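Oligopeptide ABC transporter, periplasmic oligopeptide-binding protein, putative (Thermotoga maritima MSB8, PDB 5IPW) probably binds oligopeptides in the periplasm and hands them to an ABC transporter for import. Local coordinates at residues A[81-87]-A[182-188]; A[152-158]-A[169-175]; A[338-344]-A[487-493]. All coordinates share one frame; numbering follows the deposited sequence.

The three contacts illustrate how a large solute-binding protein is assembled from pieces joined at different chain distances. Contact 2 closes a hairpin and is nested inside the long loop that contact 1 closes; contact 3 follows later in the chain. Contacts 1 and 2 reach opposite edge strands, 85-87 and 157-163, of one five-stranded antiparallel sheet. Their centres lie about 18 Å apart, yet they touch where the ring of Phe187 packs against Trp152 and Phe169. Contact 3 belongs to a separate mixed sheet, its centre about 35 Å from that of contact 1 and about 37 Å from that of contact 2, consistent with the multi-domain build of oligopeptide-binding proteins.

Contact 1: residues A[81-87]-A[182-188]; sequences EVKLAFW and VPYGGFT
Val182 meets the other segment through CG1, which packs 3.9 Å from Leu84 CB; Phe113 of strand 110-115 touches both side chains. At Pro183 the ring edge is pressed on the indole of Trp87: CB stands 3.4 Å from the centroid of the five-membered ring, almost on its normal, in a CH-pi contact. The indole NE1 is meanwhile bonded to Val617 O. A water bridges Pro183 O and Trp87 N. The loop is thus fastened beside strand 85-87, an edge strand of the five-stranded antiparallel sheet, on its way to helix 192-195. Tyr184 and Gly185 offer their carbonyls to Lys83, whose NZ lies 2.9 Å from Tyr184 O and 3.3 Å from Gly185 O, above both carbonyl planes. The bend at chi2 (-66°) carries the otherwise extended lysine chain over Pro183 O to this spot. Glu81 OE1, also bridged to Arg619, forms a salt bridge with the same ammonium. A methionine in place of Lys83 would probably take the lysine's bond from Tyr184 O and from Gly185 O, the latter keeping a water, and leave Glu81 with one cation fewer. Phe187 sets its CB 3.8 Å from Leu84 CD1, the two side chains crossing at about a right angle. Thr188 turns CG2 to the backbone, 3.5 Å from Val82 O.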
loop_
_atom_site.group_PDB
_atom_site.type_symbol
_atom_site.label_atom_id
_atom_site.label_comp_id
_atom_site.label_asym_id
_atom_site.label_seq_id
_atom_site.Cartn_x
_atom_site.Cartn_y
_atom_site.Cartn_z
ATOM N N GLU A 81 -11.884 2.281 -7.715
ATOM C CA GLU A 81 -11.024 3.444 -7.856
ATOM C C GLU A 81 -10.393 3.563 -9.229
ATOM O O GLU A 81 -10.056 2.569 -9.869
ATOM C CB GLU A 81 -9.920 3.427 -6.791
ATOM C CG GLU A 81 -10.311 4.134 -5.505
ATOM C CD GLU A 81 -9.399 3.782 -4.351
ATOM O OE1 GLU A 81 -8.166 3.679 -4.555
ATOM O OE2 GLU A 81 -9.926 3.597 -3.236
ATOM N N VAL A 82 -10.232 4.804 -9.665
ATOM C CA VAL A 82 -9.542 5.105 -10.914
ATOM C C VAL A 82 -8.527 6.215 -10.678
ATOM O O VAL A 82 -8.725 7.093 -9.839
ATOM C CB VAL A 82 -10.520 5.492 -12.051
ATOM C CG1 VAL A 82 -11.411 4.313 -12.410
ATOM C CG2 VAL A 82 -11.359 6.709 -11.679
ATOM N N LYS A 83 -7.440 6.158 -11.435
ATOM C CA LYS A 83 -6.300 7.047 -11.245
ATOM C C LYS A 83 -5.956 7.711 -12.570
ATOM O O LYS A 83 -6.308 7.194 -13.629
ATOM C CB LYS A 83 -5.094 6.240 -10.737
ATOM C CG LYS A 83 -5.425 5.267 -9.611
ATOM C CD LYS A 83 -5.838 5.995 -8.340
ATOM C CE LYS A 83 -6.262 5.026 -7.251
ATOM N NZ LYS A 83 -6.858 5.748 -6.090
ATOM N N LEU A 84 -5.266 8.849 -12.512
ATOM C CA LEU A 84 -4.707 9.452 -13.717
ATOM C C LEU A 84 -3.701 8.480 -14.283
ATOM O O LEU A 84 -3.621 8.269 -15.488
ATOM C CB LEU A 84 -4.023 10.776 -13.403
ATOM C CG LEU A 84 -4.958 11.932 -13.053
ATOM C CD1 LEU A 84 -4.160 13.164 -12.665
ATOM C CD2 LEU A 84 -5.878 12.256 -14.216
ATOM N N ALA A 85 -2.933 7.884 -13.390
ATOM C CA ALA A 85 -2.021 6.833 -13.765
ATOM C C ALA A 85 -1.997 5.810 -12.648
ATOM O O ALA A 85 -1.879 6.165 -11.475
ATOM C CB ALA A 85 -0.635 7.403 -14.002
ATOM N N PHE A 86 -2.126 4.544 -13.019
ATOM C CA PHE A 86 -2.179 3.466 -12.044
ATOM C C PHE A 86 -0.784 3.011 -11.694
ATOM O O PHE A 86 0.171 3.234 -12.452
ATOM C CB PHE A 86 -2.953 2.269 -12.593
ATOM C CG PHE A 86 -4.417 2.528 -12.772
ATOM C CD1 PHE A 86 -5.297 2.364 -11.715
ATOM C CD2 PHE A 86 -4.921 2.919 -13.996
ATOM C CE1 PHE A 86 -6.649 2.594 -11.873
ATOM C CE2 PHE A 86 -6.277 3.149 -14.161
ATOM C CZ PHE A 86 -7.141 2.987 -13.095
ATOM N N TRP A 87 -0.677 2.358 -10.543
ATOM C CA TRP A 87 0.476 1.518 -10.267
ATOM C C TRP A 87 0.502 0.448 -11.345
ATOM O O TRP A 87 -0.540 0.055 -11.865
ATOM C CB TRP A 87 0.342 0.807 -8.908
ATOM C CG TRP A 87 0.505 1.649 -7.682
ATOM C CD1 TRP A 87 -0.380 1.761 -6.655
ATOM C CD2 TRP A 87 1.633 2.459 -7.331
ATOM N NE1 TRP A 87 0.116 2.598 -5.685
ATOM C CE2 TRP A 87 1.351 3.047 -6.077
ATOM C CE3 TRP A 87 2.852 2.751 -7.954
ATOM C CZ2 TRP A 87 2.242 3.910 -5.435
ATOM C CZ3 TRP A 87 3.739 3.611 -7.316
ATOM C CH2 TRP A 87 3.428 4.181 -6.071
ATOM N N VAL A 182 0.125 9.933 -7.071
ATOM C CA VAL A 182 -0.908 9.865 -8.106
ATOM C C VAL A 182 -1.621 8.510 -8.223
ATOM O O VAL A 182 -2.840 8.483 -8.374
ATOM C CB VAL A 182 -0.343 10.294 -9.476
ATOM C CG1 VAL A 182 -1.366 10.095 -10.582
ATOM C CG2 VAL A 182 0.076 11.755 -9.426
ATOM N N PRO A 183 -0.876 7.391 -8.163
ATOM C CA PRO A 183 -1.510 6.069 -8.187
ATOM C C PRO A 183 -2.273 5.732 -6.914
ATOM O O PRO A 183 -3.081 4.806 -6.924
ATOM C CB PRO A 183 -0.332 5.098 -8.316
ATOM C CG PRO A 183 0.863 5.931 -8.568
ATOM C CD PRO A 183 0.578 7.280 -8.016
ATOM N N TYR A 184 -1.988 6.450 -5.828
ATOM C CA TYR A 184 -2.637 6.213 -4.549
ATOM C C TYR A 184 -3.916 7.038 -4.415
ATOM O O TYR A 184 -4.951 6.519 -3.990
ATOM C CB TYR A 184 -1.685 6.538 -3.382
ATOM C CG TYR A 184 -2.309 6.257 -2.031
ATOM C CD1 TYR A 184 -2.311 4.975 -1.505
ATOM C CD2 TYR A 184 -2.936 7.266 -1.297
ATOM C CE1 TYR A 184 -2.901 4.696 -0.281
ATOM C CE2 TYR A 184 -3.533 6.998 -0.070
ATOM C CZ TYR A 184 -3.514 5.705 0.435
ATOM O OH TYR A 184 -4.103 5.402 1.647
ATOM N N GLY A 185 -3.836 8.318 -4.771
ATOM C CA GLY A 185 -4.882 9.289 -4.452
ATOM C C GLY A 185 -5.916 9.525 -5.532
ATOM O O GLY A 185 -5.925 8.855 -6.570
ATOM N N GLY A 186 -6.777 10.512 -5.282
ATOM C CA GLY A 186 -7.965 10.770 -6.109
ATOM C C GLY A 186 -7.829 11.944 -7.068
ATOM O O GLY A 186 -8.754 12.772 -7.193
ATOM N N PHE A 187 -6.702 11.984 -7.783
ATOM C CA PHE A 187 -6.368 13.120 -8.639
ATOM C C PHE A 187 -7.201 13.213 -9.918
ATOM O O PHE A 187 -7.050 14.164 -10.690
ATOM C CB PHE A 187 -4.864 13.128 -8.938
ATOM C CG PHE A 187 -4.035 13.328 -7.709
ATOM C CD1 PHE A 187 -3.809 14.604 -7.214
ATOM C CD2 PHE A 187 -3.545 12.247 -6.999
ATOM C CE1 PHE A 187 -3.082 14.799 -6.050
ATOM C CE2 PHE A 187 -2.812 12.432 -5.838
ATOM C CZ PHE A 187 -2.579 13.710 -5.360
ATOM N N THR A 188 -8.102 12.255 -10.120
ATOM C CA THR A 188 -9.024 12.304 -11.243
ATOM C C THR A 188 -10.093 13.369 -11.052
ATOM O O THR A 188 -10.772 13.743 -12.001
ATOM C CB THR A 188 -9.696 10.945 -11.468
ATOM O OG1 THR A 188 -10.315 10.514 -10.255
ATOM C CG2 THR A 188 -8.654 9.915 -11.906
HETATM O O HOH W 1 -5.499 9.953 -9.215
HETATM O O HOH W 2 -2.983 2.682 -8.918
#

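Contact 2: residues A[152-158]-A[169-175]; sequences WYNIGVK and FEFSKPY
Trp152 approaches Phe171 with its carbonyl: Trp152 O lies at the ring edge, 3.4 Å from Phe171 CE1 and near the ring plane. Its CB, meanwhile, comes up to the edge of the Tyr175 ring. The contact is the open end of a beta hairpin formed by strands 157-163 and 166-171, entered here from the short helix 151-154. Just beyond that helix, Ile155 divides its branches between two aromatic neighbours. CD1, at the end of an extended chain (chi2 -172°), sits over the centre of one face of Tyr175 in a CH-pi contact, while CG2 packs 3.9 Å from Phe171 CD1. Gly156 contributes its carbonyl, whose oxygen accepts a bond from the backbone N-H, Ser172 N lying 2.9 Å from Gly156 O, and a weak one from the serine hydroxyl. Val157 forms a non-hydrogen-bonded antiparallel pair with Phe171, and the two side chains lie alongside each other, pointing the same way. With Val157 CG2 anti to the backbone N, that methyl rests over one face of the Phe171 ring, off centre; Tyr175 CD2 covers the opposite face, so the phenyl is clamped on both sides and edged by Trp152 O. Lys158 and Glu170 are the neighbouring hydrogen-bonded pair, joined by two nearly straight bonds, Lys158 N to Glu170 O and Glu170 N to Lys158 O, each 2.7 Å long.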
loop_
_atom_site.group_PDB
_atom_site.type_symbol
_atom_site.label_atom_id
_atom_site.label_comp_id
_atom_site.label_asym_id
_atom_site.label_seq_id
_atom_site.Cartn_x
_atom_site.Cartn_y
_atom_site.Cartn_z
ATOM N N TRP A 152 0.699 16.483 0.049
ATOM C CA TRP A 152 1.023 17.155 -1.215
ATOM C C TRP A 152 0.438 18.561 -1.333
ATOM O O TRP A 152 1.031 19.414 -1.987
ATOM C CB TRP A 152 0.583 16.307 -2.424
ATOM C CG TRP A 152 -0.898 16.063 -2.497
ATOM C CD1 TRP A 152 -1.581 15.023 -1.948
ATOM C CD2 TRP A 152 -1.869 16.882 -3.147
ATOM N NE1 TRP A 152 -2.916 15.140 -2.214
ATOM C CE2 TRP A 152 -3.123 16.277 -2.948
ATOM C CE3 TRP A 152 -1.802 18.070 -3.873
ATOM C CZ2 TRP A 152 -4.300 16.817 -3.451
ATOM C CZ3 TRP A 152 -2.975 18.607 -4.375
ATOM C CH2 TRP A 152 -4.205 17.981 -4.161
ATOM N N TYR A 153 -0.720 18.809 -0.725
ATOM C CA TYR A 153 -1.320 20.147 -0.779
ATOM C C TYR A 153 -0.624 21.144 0.153
ATOM O O TYR A 153 -0.625 22.342 -0.122
ATOM C CB TYR A 153 -2.816 20.103 -0.461
ATOM C CG TYR A 153 -3.541 21.418 -0.715
ATOM C CD1 TYR A 153 -4.081 21.716 -1.969
ATOM C CD2 TYR A 153 -3.686 22.364 0.295
ATOM C CE1 TYR A 153 -4.746 22.915 -2.201
ATOM C CE2 TYR A 153 -4.351 23.563 0.076
ATOM C CZ TYR A 153 -4.879 23.836 -1.173
ATOM O OH TYR A 153 -5.541 25.024 -1.391
ATOM N N ASN A 154 -0.045 20.653 1.250
ATOM C CA ASN A 154 0.674 21.512 2.200
ATOM C C ASN A 154 2.000 22.005 1.639
ATOM O O ASN A 154 2.464 23.089 1.996
ATOM C CB ASN A 154 0.868 20.809 3.544
ATOM C CG ASN A 154 -0.399 20.805 4.384
ATOM O OD1 ASN A 154 -1.192 21.747 4.332
ATOM N ND2 ASN A 154 -0.597 19.745 5.165
ATOM N N ILE A 155 2.610 21.218 0.761
ATOM C CA ILE A 155 3.610 21.768 -0.138
ATOM C C ILE A 155 2.790 22.688 -1.035
ATOM O O ILE A 155 1.728 22.289 -1.509
ATOM C CB ILE A 155 4.311 20.685 -0.980
ATOM C CG1 ILE A 155 4.988 19.662 -0.058
ATOM C CG2 ILE A 155 5.320 21.324 -1.931
ATOM C CD1 ILE A 155 5.871 18.661 -0.768
ATOM N N GLY A 156 3.248 23.913 -1.253
ATOM C CA GLY A 156 2.487 24.852 -2.080
ATOM C C GLY A 156 2.245 24.297 -3.474
ATOM O O GLY A 156 3.173 23.790 -4.109
ATOM N N VAL A 157 1.004 24.377 -3.948
ATOM C CA VAL A 157 0.663 23.872 -5.280
ATOM C C VAL A 157 -0.327 24.778 -6.013
ATOM O O VAL A 157 -1.309 25.246 -5.434
ATOM C CB VAL A 157 0.107 22.426 -5.221
ATOM C CG1 VAL A 157 -1.244 22.371 -4.518
ATOM C CG2 VAL A 157 0.020 21.826 -6.619
ATOM N N LYS A 158 -0.051 25.011 -7.295
ATOM C CA LYS A 158 -0.959 25.737 -8.176
ATOM C C LYS A 158 -1.401 24.786 -9.289
ATOM O O LYS A 158 -0.565 24.160 -9.947
ATOM C CB LYS A 158 -0.271 26.977 -8.768
ATOM C CG LYS A 158 -1.059 28.274 -8.608
ATOM C CD LYS A 158 -2.402 28.248 -9.328
ATOM C CE LYS A 158 -3.329 29.352 -8.830
ATOM N NZ LYS A 158 -4.766 28.994 -9.008
ATOM N N PHE A 169 0.101 20.759 -12.628
ATOM C CA PHE A 169 0.364 20.897 -11.201
ATOM C C PHE A 169 1.719 21.568 -11.057
ATOM O O PHE A 169 2.730 20.977 -11.428
ATOM C CB PHE A 169 0.419 19.523 -10.523
ATOM C CG PHE A 169 -0.900 18.797 -10.489
ATOM C CD1 PHE A 169 -1.349 18.091 -11.596
ATOM C CD2 PHE A 169 -1.678 18.793 -9.340
ATOM C CE1 PHE A 169 -2.555 17.416 -11.563
ATOM C CE2 PHE A 169 -2.888 18.118 -9.303
ATOM C CZ PHE A 169 -3.327 17.429 -10.416
ATOM N N GLU A 170 1.739 22.799 -10.549
ATOM C CA GLU A 170 2.992 23.509 -10.284
ATOM C C GLU A 170 3.198 23.623 -8.785
ATOM O O GLU A 170 2.416 24.274 -8.090
ATOM C CB GLU A 170 2.991 24.905 -10.913
ATOM C CG GLU A 170 4.260 25.711 -10.638
ATOM C CD GLU A 170 4.446 26.883 -11.588
ATOM O OE1 GLU A 170 5.609 27.189 -11.935
ATOM O OE2 GLU A 170 3.432 27.493 -11.997
ATOM N N PHE A 171 4.254 22.986 -8.292
ATOM C CA PHE A 171 4.603 23.056 -6.879
ATOM C C PHE A 171 5.619 24.173 -6.627
ATOM O O PHE A 171 6.351 24.571 -7.532
ATOM C CB PHE A 171 5.178 21.718 -6.413
ATOM C CG PHE A 171 4.165 20.615 -6.336
ATOM C CD1 PHE A 171 3.373 20.472 -5.211
ATOM C CD2 PHE A 171 4.009 19.716 -7.382
ATOM C CE1 PHE A 171 2.437 19.455 -5.130
ATOM C CE2 PHE A 171 3.077 18.695 -7.307
ATOM C CZ PHE A 171 2.288 18.565 -6.178
ATOM N N SER A 172 5.652 24.685 -5.400
ATOM C CA SER A 172 6.728 25.580 -4.985
ATOM C C SER A 172 7.928 24.707 -4.661
ATOM O O SER A 172 7.858 23.933 -3.717
ATOM C CB SER A 172 6.326 26.386 -3.750
ATOM O OG SER A 172 5.775 25.554 -2.744
ATOM N N LYS A 173 9.005 24.833 -5.441
ATOM C CA LYS A 173 10.200 23.969 -5.335
ATOM C C LYS A 173 9.993 22.613 -6.028
ATOM O O LYS A 173 8.880 22.296 -6.459
ATOM C CB LYS A 173 10.600 23.738 -3.872
ATOM C CG LYS A 173 9.916 22.545 -3.209
ATOM C CD LYS A 173 9.689 22.772 -1.728
ATOM C CE LYS A 173 9.707 21.449 -0.995
ATOM N NZ LYS A 173 9.164 21.587 0.379
ATOM N N PRO A 174 11.065 21.802 -6.129
ATOM C CA PRO A 174 10.869 20.464 -6.664
ATOM C C PRO A 174 10.193 19.516 -5.683
ATOM O O PRO A 174 10.214 19.744 -4.472
ATOM C CB PRO A 174 12.297 20.006 -6.972
ATOM C CG PRO A 174 13.025 21.281 -7.236
ATOM C CD PRO A 174 12.497 22.149 -6.130
ATOM N N TYR A 175 9.601 18.457 -6.230
ATOM C CA TYR A 175 8.823 17.504 -5.448
ATOM C C TYR A 175 8.627 16.206 -6.230
ATOM O O TYR A 175 7.551 15.937 -6.765
ATOM C CB TYR A 175 7.480 18.130 -5.069
ATOM C CG TYR A 175 6.619 17.290 -4.156
ATOM C CD1 TYR A 175 7.173 16.566 -3.101
ATOM C CD2 TYR A 175 5.239 17.244 -4.329
ATOM C CE1 TYR A 175 6.376 15.809 -2.257
ATOM C CE2 TYR A 175 4.435 16.489 -3.493
ATOM C CZ TYR A 175 5.004 15.773 -2.460
ATOM O OH TYR A 175 4.202 15.030 -1.631
#

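Contact 3: residues A[338-344]-A[487-493]; sequences ASRISLN and FDAMVWN
Asn493 O is gripped by two nitrogens of one arginine: Arg340 NE donates to it at 3.0 Å and Arg340 NH2 adds a weak bond. The oxygen lies near the guanidinium plane, but NE approaches from above its carbonyl plane. Arg340 reaches it because CG is held between the backbone N and the carbonyl carbon (chi1 50°) and the chain bends again at chi2, folding back across the strand pair. Trp492 CB lies over one guanidinium face, and the indole plane stands almost perpendicular to the guanidinium. NH2 is also tied by a salt bridge to Asp516, which fixes the group from outside the pair. Where the pairing ends, Asn344 repeats the theme with an amide. Its ND2 gives a nearly straight bond of 2.7 Å to Phe487 O, within the amide plane, while the amide is stacked on the Phe487 ring with the planes 16° apart. Met490 CG covers the opposite ring face. On the sheet face shared by Ile341, Leu343, Ala489 and Val491, Ile341 CD1 packs 3.6 Å from Ala489 CB, and Trp454 of helix 448-462 touches Ile341 and Val491. Strand 340-343 runs antiparallel between 489-494 and 589-591, beyond the parallel strands 467-472 and 440-445: this strand order is that of the type II periplasmic binding protein fold.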
loop_
_atom_site.group_PDB
_atom_site.type_symbol
_atom_site.label_atom_id
_atom_site.label_comp_id
_atom_site.label_asym_id
_atom_site.label_seq_id
_atom_site.Cartn_x
_atom_site.Cartn_y
_atom_site.Cartn_z
ATOM N N ALA A 338 7.280 -10.696 9.935
ATOM C CA ALA A 338 6.149 -10.670 10.846
ATOM C C ALA A 338 6.590 -10.258 12.255
ATOM O O ALA A 338 5.767 -9.816 13.058
ATOM C CB ALA A 338 5.482 -12.031 10.891
ATOM N N SER A 339 7.881 -10.418 12.557
ATOM C CA SER A 339 8.397 -10.116 13.893
ATOM C C SER A 339 9.910 -9.941 13.891
ATOM O O SER A 339 10.643 -10.918 13.962
ATOM C CB SER A 339 8.003 -11.222 14.877
ATOM O OG SER A 339 8.334 -10.866 16.209
ATOM N N ARG A 340 10.358 -8.688 13.804
ATOM C CA ARG A 340 11.783 -8.354 13.797
ATOM C C ARG A 340 12.203 -7.663 15.092
ATOM O O ARG A 340 11.359 -7.314 15.917
ATOM C CB ARG A 340 12.159 -7.497 12.575
ATOM C CG ARG A 340 11.300 -6.268 12.301
ATOM C CD ARG A 340 11.610 -5.055 13.176
ATOM N NE ARG A 340 10.761 -3.926 12.796
ATOM C CZ ARG A 340 11.018 -2.639 13.031
ATOM N NH1 ARG A 340 12.120 -2.255 13.670
ATOM N NH2 ARG A 340 10.152 -1.720 12.614
ATOM N N ILE A 341 13.512 -7.475 15.257
ATOM C CA ILE A 341 14.075 -6.847 16.450
ATOM C C ILE A 341 15.165 -5.849 16.080
ATOM O O ILE A 341 15.892 -6.020 15.099
ATOM C CB ILE A 341 14.652 -7.897 17.430
ATOM C CG1 ILE A 341 14.940 -7.273 18.799
ATOM C CG2 ILE A 341 15.917 -8.544 16.875
ATOM C CD1 ILE A 341 15.337 -8.292 19.850
ATOM N N SER A 342 15.255 -4.788 16.866
ATOM C CA SER A 342 16.397 -3.895 16.805
ATOM C C SER A 342 16.934 -3.738 18.224
ATOM O O SER A 342 16.173 -3.729 19.193
ATOM C CB SER A 342 16.033 -2.546 16.174
ATOM O OG SER A 342 14.782 -2.070 16.619
ATOM N N LEU A 343 18.253 -3.676 18.340
ATOM C CA LEU A 343 18.894 -3.453 19.626
ATOM C C LEU A 343 18.998 -1.954 19.854
ATOM O O LEU A 343 18.945 -1.170 18.910
ATOM C CB LEU A 343 20.283 -4.096 19.647
ATOM C CG LEU A 343 20.351 -5.576 19.254
ATOM C CD1 LEU A 343 21.795 -5.972 19.008
ATOM C CD2 LEU A 343 19.709 -6.464 20.312
ATOM N N ASN A 344 19.146 -1.555 21.111
ATOM C CA ASN A 344 19.239 -0.144 21.440
ATOM C C ASN A 344 20.658 0.359 21.173
ATOM O O ASN A 344 21.547 0.207 22.003
ATOM C CB ASN A 344 18.817 0.082 22.897
ATOM C CG ASN A 344 18.662 1.549 23.241
ATOM O OD1 ASN A 344 19.099 2.427 22.497
ATOM N ND2 ASN A 344 18.042 1.823 24.382
ATOM N N PHE A 487 15.148 0.769 27.120
ATOM C CA PHE A 487 15.055 -0.598 26.642
ATOM C C PHE A 487 16.415 -1.080 26.149
ATOM O O PHE A 487 17.287 -0.281 25.813
ATOM C CB PHE A 487 14.010 -0.709 25.516
ATOM C CG PHE A 487 14.354 0.086 24.291
ATOM C CD1 PHE A 487 14.017 1.427 24.197
ATOM C CD2 PHE A 487 15.027 -0.504 23.235
ATOM C CE1 PHE A 487 14.345 2.163 23.071
ATOM C CE2 PHE A 487 15.356 0.227 22.103
ATOM C CZ PHE A 487 15.017 1.561 22.023
ATOM N N ASP A 488 16.573 -2.396 26.115
ATOM C CA ASP A 488 17.719 -3.044 25.499
ATOM C C ASP A 488 17.399 -3.372 24.045
ATOM O O ASP A 488 18.191 -3.088 23.140
ATOM C CB ASP A 488 18.063 -4.340 26.244
ATOM C CG ASP A 488 18.240 -4.130 27.732
ATOM O OD1 ASP A 488 18.835 -3.110 28.107
ATOM O OD2 ASP A 488 17.788 -4.977 28.526
ATOM N N ALA A 489 16.236 -3.983 23.832
ATOM C CA ALA A 489 15.801 -4.366 22.495
ATOM C C ALA A 489 14.274 -4.339 22.351
ATOM O O ALA A 489 13.541 -4.744 23.262
ATOM C CB ALA A 489 16.340 -5.740 22.156
ATOM N N MET A 490 13.824 -3.863 21.188
ATOM C CA MET A 490 12.406 -3.733 20.844
ATOM C C MET A 490 12.073 -4.585 19.624
ATOM O O MET A 490 12.758 -4.494 18.591
ATOM C CB MET A 490 12.093 -2.277 20.480
ATOM C CG MET A 490 12.141 -1.287 21.629
ATOM S SD MET A 490 10.689 -1.424 22.677
ATOM C CE MET A 490 10.828 0.057 23.656
ATOM N N VAL A 491 11.014 -5.390 19.719
ATOM C CA VAL A 491 10.521 -6.108 18.542
ATOM C C VAL A 491 9.259 -5.442 17.984
ATOM O O VAL A 491 8.409 -4.926 18.726
ATOM C CB VAL A 491 10.287 -7.635 18.774
ATOM C CG1 VAL A 491 11.282 -8.205 19.780
ATOM C CG2 VAL A 491 8.857 -7.941 19.192
ATOM N N TRP A 492 9.159 -5.469 16.662
ATOM C CA TRP A 492 7.994 -4.968 15.945
ATOM C C TRP A 492 7.945 -5.691 14.610
ATOM O O TRP A 492 8.965 -6.223 14.156
ATOM C CB TRP A 492 8.132 -3.464 15.709
ATOM C CG TRP A 492 6.864 -2.756 15.320
ATOM C CD1 TRP A 492 6.545 -2.245 14.090
ATOM C CD2 TRP A 492 5.764 -2.448 16.177
ATOM N NE1 TRP A 492 5.310 -1.647 14.132
ATOM C CE2 TRP A 492 4.810 -1.758 15.402
ATOM C CE3 TRP A 492 5.491 -2.689 17.525
ATOM C CZ2 TRP A 492 3.605 -1.316 15.931
ATOM C CZ3 TRP A 492 4.295 -2.248 18.046
ATOM C CH2 TRP A 492 3.365 -1.573 17.252
ATOM N N ASN A 493 6.773 -5.712 13.982
ATOM C CA ASN A 493 6.663 -6.252 12.630
ATOM C C ASN A 493 7.370 -5.324 11.664
ATOM O O ASN A 493 7.922 -4.303 12.063
ATOM C CB ASN A 493 5.204 -6.441 12.224
ATOM C CG ASN A 493 4.442 -5.129 12.136
ATOM O OD1 ASN A 493 4.819 -4.218 11.392
ATOM N ND2 ASN A 493 3.364 -5.025 12.901
#